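Serine protease inhibitor (Thermoanaerobacter tengcongensis, PDB 2PEF) probably inhibits serine proteases as a member of the serpin family, its crystal structure here capturing the latent state. Local coordinates at residues L40-G48 and F108-A118. Residues are numbered along the deposited sequence; the frame is centred on the assembly and turned at random.
Sequences LALAMTANG and FLQIIADYYKA
Tyr116 and Met44 meet because both first torsions set CG opposite the carbonyl carbon (chi1 -64° and -79°), the tyrosine ring reaching across to the other helix while the methionine chain runs past it in the reverse sense. The example is a near-antiparallel helix pair of the serpin fold, helices 35-46 and 106-116, whose short segments approach to 10.4 Å; it illustrates how one large aromatic can meet several side chains of the facing segment, here Leu40, Ala43, Met44 and Asn47. Met44 CG lies over one face of the Tyr116 ring, 3.9 Å from its centroid, a CH-pi contact shifted toward the CG side of the rim. The nearly extended chi2 places SD oblique to the ring, a Met-aromatic contact, with Ala118 CB 4.2 Å from SD. Leu40 CD2 meets the ring in its plane, at the edge, 4.0 Å from Tyr116 CE2. Ile112 crosses Met44 at about a right angle, its CD1 also touching Asn47 CB. Strand 87-98, through Asn93 and Ile95, packs against Met44.

Two buried polar atoms find their partner on helix 67-80: Asn71 OD1 bonds Tyr116 OH and Asn71 ND2 bonds Asn47 OD1, so one amide links the two segments. Asn47 ND2 donates a bent hydrogen bond (134° at the hydrogen) to Ala43 O, 3.0 Å away, from above the carbonyl plane, while OD1 rests on Ile111 CG2. Near Gly48 the Phe108 ring presents its edge, CE1 lying 3.4 Å from Met44 O, which sits in the ring plane.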
ATOM      1  N   LEU A  40       7.770  -3.481   0.303  1.00 13.43           N
ATOM      2  CA  LEU A  40       8.331  -4.545   1.135  1.00 12.54           C
ATOM      3  C   LEU A  40       8.340  -5.916   0.461  1.00 13.68           C
ATOM      4  O   LEU A  40       9.332  -6.641   0.548  1.00 13.33           O
ATOM      5  CB  LEU A  40       7.641  -4.595   2.497  1.00 11.96           C
ATOM      6  CG  LEU A  40       7.940  -3.376   3.377  1.00 12.10           C
ATOM      7  CD1 LEU A  40       6.985  -3.323   4.558  1.00 14.19           C
ATOM      8  CD2 LEU A  40       9.384  -3.359   3.851  1.00 13.16           C
ATOM      9  N   ALA A  41       7.248  -6.263  -0.217  1.00 12.36           N
ATOM     10  CA  ALA A  41       7.161  -7.535  -0.926  1.00 14.00           C
ATOM     11  C   ALA A  41       8.185  -7.575  -2.055  1.00 15.34           C
ATOM     12  O   ALA A  41       8.860  -8.584  -2.258  1.00 15.81           O
ATOM     13  CB  ALA A  41       5.762  -7.740  -1.476  1.00 15.15           C
ATOM     14  N   LEU A  42       8.301  -6.459  -2.773  1.00 14.86           N
ATOM     15  CA  LEU A  42       9.198  -6.375  -3.917  1.00 14.33           C
ATOM     16  C   LEU A  42      10.662  -6.283  -3.500  1.00 14.03           C
ATOM     17  O   LEU A  42      11.537  -6.802  -4.192  1.00 15.10           O
ATOM     18  CB  LEU A  42       8.813  -5.196  -4.814  1.00 14.15           C
ATOM     19  CG  LEU A  42       7.474  -5.318  -5.554  1.00 16.44           C
ATOM     20  CD1 LEU A  42       7.028  -3.960  -6.081  1.00 11.95           C
ATOM     21  CD2 LEU A  42       7.541  -6.341  -6.691  1.00 15.35           C
ATOM     22  N   ALA A  43      10.928  -5.616  -2.378  1.00 13.79           N
ATOM     23  CA  ALA A  43      12.297  -5.528  -1.869  1.00 14.05           C
ATOM     24  C   ALA A  43      12.802  -6.901  -1.422  1.00 13.86           C
ATOM     25  O   ALA A  43      13.956  -7.267  -1.699  1.00 14.67           O
ATOM     26  CB  ALA A  43      12.385  -4.516  -0.744  1.00 13.77           C
ATOM     27  N   MET A  44      11.937  -7.665  -0.751  1.00 14.88           N
ATOM     28  CA  MET A  44      12.251  -9.054  -0.398  1.00 14.40           C
ATOM     29  C   MET A  44      12.594  -9.845  -1.653  1.00 14.57           C
ATOM     30  O   MET A  44      13.614 -10.535  -1.705  1.00 15.97           O
ATOM     31  CB  MET A  44      11.078  -9.733   0.318  1.00 14.45           C
ATOM     32  CG  MET A  44      10.930  -9.379   1.791  1.00 13.48           C
ATOM     33  SD  MET A  44       9.893 -10.553   2.680  1.00 16.21           S
ATOM     34  CE  MET A  44       8.281 -10.255   1.963  1.00 16.48           C
ATOM     35  N   THR A  45      11.740  -9.716  -2.666  1.00 14.98           N
ATOM     36  CA  THR A  45      11.890 -10.432  -3.924  1.00 14.33           C
ATOM     37  C   THR A  45      13.206 -10.072  -4.618  1.00 14.93           C
ATOM     38  O   THR A  45      13.868 -10.941  -5.179  1.00 15.29           O
ATOM     39  CB  THR A  45      10.693 -10.159  -4.871  1.00 14.78           C
ATOM     40  OG1 THR A  45       9.464 -10.430  -4.186  1.00 15.89           O
ATOM     41  CG2 THR A  45      10.765 -11.031  -6.117  1.00 14.99           C
ATOM     42  N   ALA A  46      13.585  -8.795  -4.552  1.00 15.87           N
ATOM     43  CA  ALA A  46      14.794  -8.299  -5.212  1.00 15.28           C
ATOM     44  C   ALA A  46      16.078  -8.924  -4.666  1.00 15.65           C
ATOM     45  O   ALA A  46      17.084  -9.008  -5.378  1.00 15.91           O
ATOM     46  CB  ALA A  46      14.863  -6.774  -5.132  1.00 16.29           C
ATOM     47  N   ASN A  47      16.036  -9.368  -3.411  1.00 15.56           N
ATOM     48  CA  ASN A  47      17.181 -10.023  -2.776  1.00 14.99           C
ATOM     49  C   ASN A  47      17.475 -11.411  -3.329  1.00 15.05           C
ATOM     50  O   ASN A  47      18.501 -12.013  -3.001  1.00 13.68           O
ATOM     51  CB  ASN A  47      16.995 -10.074  -1.259  1.00 16.57           C
ATOM     52  CG  ASN A  47      17.426  -8.790  -0.587  1.00 15.68           C
ATOM     53  OD1 ASN A  47      18.618  -8.562  -0.373  1.00 16.84           O
ATOM     54  ND2 ASN A  47      16.464  -7.937  -0.264  1.00 16.76           N
ATOM     55  N   GLY A  48      16.569 -11.910  -4.163  1.00 15.40           N
ATOM     56  CA  GLY A  48      16.773 -13.176  -4.857  1.00 14.92           C
ATOM     57  C   GLY A  48      17.211 -12.975  -6.293  1.00 15.99           C
ATOM     58  O   GLY A  48      17.535 -13.938  -6.986  1.00 15.76           O
ATOM     59  N   PHE A 108      19.917 -15.796   1.178  1.00 18.25           N
ATOM     60  CA  PHE A 108      18.617 -15.163   0.943  1.00 19.06           C
ATOM     61  C   PHE A 108      17.710 -15.247   2.167  1.00 18.66           C
ATOM     62  O   PHE A 108      17.131 -14.243   2.585  1.00 18.95           O
ATOM     63  CB  PHE A 108      17.918 -15.789  -0.269  1.00 18.93           C
ATOM     64  CG  PHE A 108      16.494 -15.338  -0.447  1.00 17.31           C
ATOM     65  CD1 PHE A 108      16.207 -14.077  -0.970  1.00 15.68           C
ATOM     66  CD2 PHE A 108      15.436 -16.173  -0.088  1.00 17.44           C
ATOM     67  CE1 PHE A 108      14.892 -13.655  -1.130  1.00 15.60           C
ATOM     68  CE2 PHE A 108      14.114 -15.756  -0.244  1.00 15.52           C
ATOM     69  CZ  PHE A 108      13.841 -14.495  -0.764  1.00 15.99           C
ATOM     70  N   LEU A 109      17.593 -16.447   2.729  1.00 18.99           N
ATOM     71  CA  LEU A 109      16.763 -16.669   3.909  1.00 18.77           C
ATOM     72  C   LEU A 109      17.248 -15.855   5.102  1.00 19.89           C
ATOM     73  O   LEU A 109      16.439 -15.386   5.904  1.00 19.32           O
ATOM     74  CB  LEU A 109      16.682 -18.159   4.262  1.00 18.67           C
ATOM     75  CG  LEU A 109      15.944 -19.088   3.292  1.00 17.79           C
ATOM     76  CD1 LEU A 109      15.985 -20.523   3.808  1.00 19.47           C
ATOM     77  CD2 LEU A 109      14.506 -18.647   3.058  1.00 18.50           C
ATOM     78  N   GLN A 110      18.565 -15.679   5.207  1.00 18.81           N
ATOM     79  CA  GLN A 110      19.146 -14.909   6.305  1.00 19.61           C
ATOM     80  C   GLN A 110      18.813 -13.425   6.177  1.00 18.99           C
ATOM     81  O   GLN A 110      18.398 -12.792   7.148  1.00 20.14           O
ATOM     82  CB  GLN A 110      20.661 -15.119   6.387  1.00 19.79           C
ATOM     83  CG  GLN A 110      21.286 -14.657   7.706  1.00 22.44           C
ATOM     84  CD  GLN A 110      20.731 -15.387   8.922  1.00 24.02           C
ATOM     85  OE1 GLN A 110      20.258 -14.760   9.872  1.00 23.72           O
ATOM     86  NE2 GLN A 110      20.788 -16.717   8.899  1.00 27.20           N
ATOM     87  N   ILE A 111      18.984 -12.880   4.974  1.00 18.22           N
ATOM     88  CA  ILE A 111      18.654 -11.481   4.700  1.00 16.73           C
ATOM     89  C   ILE A 111      17.179 -11.204   5.001  1.00 16.61           C
ATOM     90  O   ILE A 111      16.840 -10.222   5.668  1.00 17.00           O
ATOM     91  CB  ILE A 111      18.991 -11.097   3.236  1.00 16.83           C
ATOM     92  CG1 ILE A 111      20.505 -11.160   3.006  1.00 17.15           C
ATOM     93  CG2 ILE A 111      18.457  -9.698   2.896  1.00 15.72           C
ATOM     94  CD1 ILE A 111      20.910 -11.283   1.551  1.00 16.43           C
ATOM     95  N   ILE A 112      16.319 -12.098   4.529  1.00 16.50           N
ATOM     96  CA  ILE A 112      14.875 -11.975   4.693  1.00 17.61           C
ATOM     97  C   ILE A 112      14.446 -12.121   6.161  1.00 17.66           C
ATOM     98  O   ILE A 112      13.603 -11.362   6.644  1.00 17.28           O
ATOM     99  CB  ILE A 112      14.140 -12.940   3.713  1.00 18.92           C
ATOM    100  CG1 ILE A 112      13.639 -12.176   2.480  1.00 18.97           C
ATOM    101  CG2 ILE A 112      12.990 -13.665   4.368  1.00 22.48           C
ATOM    102  CD1 ILE A 112      14.726 -11.496   1.665  1.00 23.69           C
ATOM    103  N   ALA A 113      15.045 -13.075   6.871  1.00 17.49           N
ATOM    104  CA  ALA A 113      14.791 -13.235   8.304  1.00 18.32           C
ATOM    105  C   ALA A 113      15.315 -12.043   9.105  1.00 18.69           C
ATOM    106  O   ALA A 113      14.651 -11.571  10.033  1.00 19.99           O
ATOM    107  CB  ALA A 113      15.407 -14.531   8.818  1.00 18.41           C
ATOM    108  N   ASP A 114      16.498 -11.558   8.738  1.00 18.49           N
ATOM    109  CA  ASP A 114      17.167 -10.494   9.491  1.00 18.43           C
ATOM    110  C   ASP A 114      16.591  -9.099   9.269  1.00 17.65           C
ATOM    111  O   ASP A 114      16.300  -8.393  10.232  1.00 17.26           O
ATOM    112  CB  ASP A 114      18.674 -10.486   9.217  1.00 19.34           C
ATOM    113  CG  ASP A 114      19.413 -11.599   9.946  1.00 22.55           C
ATOM    114  OD1 ASP A 114      18.847 -12.193  10.889  1.00 24.61           O
ATOM    115  OD2 ASP A 114      20.573 -11.876   9.576  1.00 25.54           O
ATOM    116  N   TYR A 115      16.447  -8.706   8.006  1.00 15.84           N
ATOM    117  CA  TYR A 115      15.999  -7.357   7.656  1.00 14.96           C
ATOM    118  C   TYR A 115      14.483  -7.213   7.569  1.00 14.79           C
ATOM    119  O   TYR A 115      13.950  -6.120   7.766  1.00 13.50           O
ATOM    120  CB  TYR A 115      16.630  -6.915   6.333  1.00 15.18           C
ATOM    121  CG  TYR A 115      18.100  -6.581   6.441  1.00 13.47           C
ATOM    122  CD1 TYR A 115      19.074  -7.565   6.275  1.00 15.97           C
ATOM    123  CD2 TYR A 115      18.516  -5.280   6.715  1.00 15.02           C
ATOM    124  CE1 TYR A 115      20.429  -7.255   6.376  1.00 16.81           C
ATOM    125  CE2 TYR A 115      19.863  -4.958   6.814  1.00 14.04           C
ATOM    126  CZ  TYR A 115      20.815  -5.949   6.647  1.00 15.39           C
ATOM    127  OH  TYR A 115      22.150  -5.639   6.749  1.00 16.43           O
ATOM    128  N   TYR A 116      13.794  -8.311   7.267  1.00 14.57           N
ATOM    129  CA  TYR A 116      12.352  -8.258   7.019  1.00 15.38           C
ATOM    130  C   TYR A 116      11.532  -9.070   8.016  1.00 15.58           C
ATOM    131  O   TYR A 116      10.303  -9.104   7.925  1.00 15.20           O
ATOM    132  CB  TYR A 116      12.044  -8.696   5.582  1.00 14.86           C
ATOM    133  CG  TYR A 116      12.638  -7.755   4.562  1.00 12.69           C
ATOM    134  CD1 TYR A 116      13.931  -7.947   4.083  1.00 12.07           C
ATOM    135  CD2 TYR A 116      11.920  -6.646   4.106  1.00 12.95           C
ATOM    136  CE1 TYR A 116      14.498  -7.076   3.156  1.00 12.79           C
ATOM    137  CE2 TYR A 116      12.481  -5.761   3.177  1.00 12.67           C
ATOM    138  CZ  TYR A 116      13.770  -5.984   2.709  1.00 13.57           C
ATOM    139  OH  TYR A 116      14.341  -5.120   1.795  1.00 13.81           O
ATOM    140  N   LYS A 117      12.217  -9.707   8.964  1.00 16.91           N
ATOM    141  CA  LYS A 117      11.577 -10.521  10.003  1.00 17.82           C
ATOM    142  C   LYS A 117      10.552 -11.486   9.412  1.00 17.12           C
ATOM    143  O   LYS A 117       9.478 -11.697   9.984  1.00 18.34           O
ATOM    144  CB  LYS A 117      10.905  -9.627  11.054  1.00 19.67           C
ATOM    145  CG  LYS A 117      11.847  -8.689  11.782  1.00 22.23           C
ATOM    146  CD  LYS A 117      11.109  -7.922  12.864  1.00 24.58           C
ATOM    147  CE  LYS A 117      12.048  -7.001  13.619  1.00 28.14           C
ATOM    148  N   ALA A 118      10.888 -12.077   8.267  1.00 17.43           N
ATOM    149  CA  ALA A 118       9.930 -12.898   7.542  1.00 16.71           C
ATOM    150  C   ALA A 118       9.760 -14.290   8.135  1.00 17.15           C
ATOM    151  O   ALA A 118      10.736 -14.972   8.459  1.00 18.50           O
ATOM    152  CB  ALA A 118      10.293 -12.983   6.072  1.00 17.80           C
TER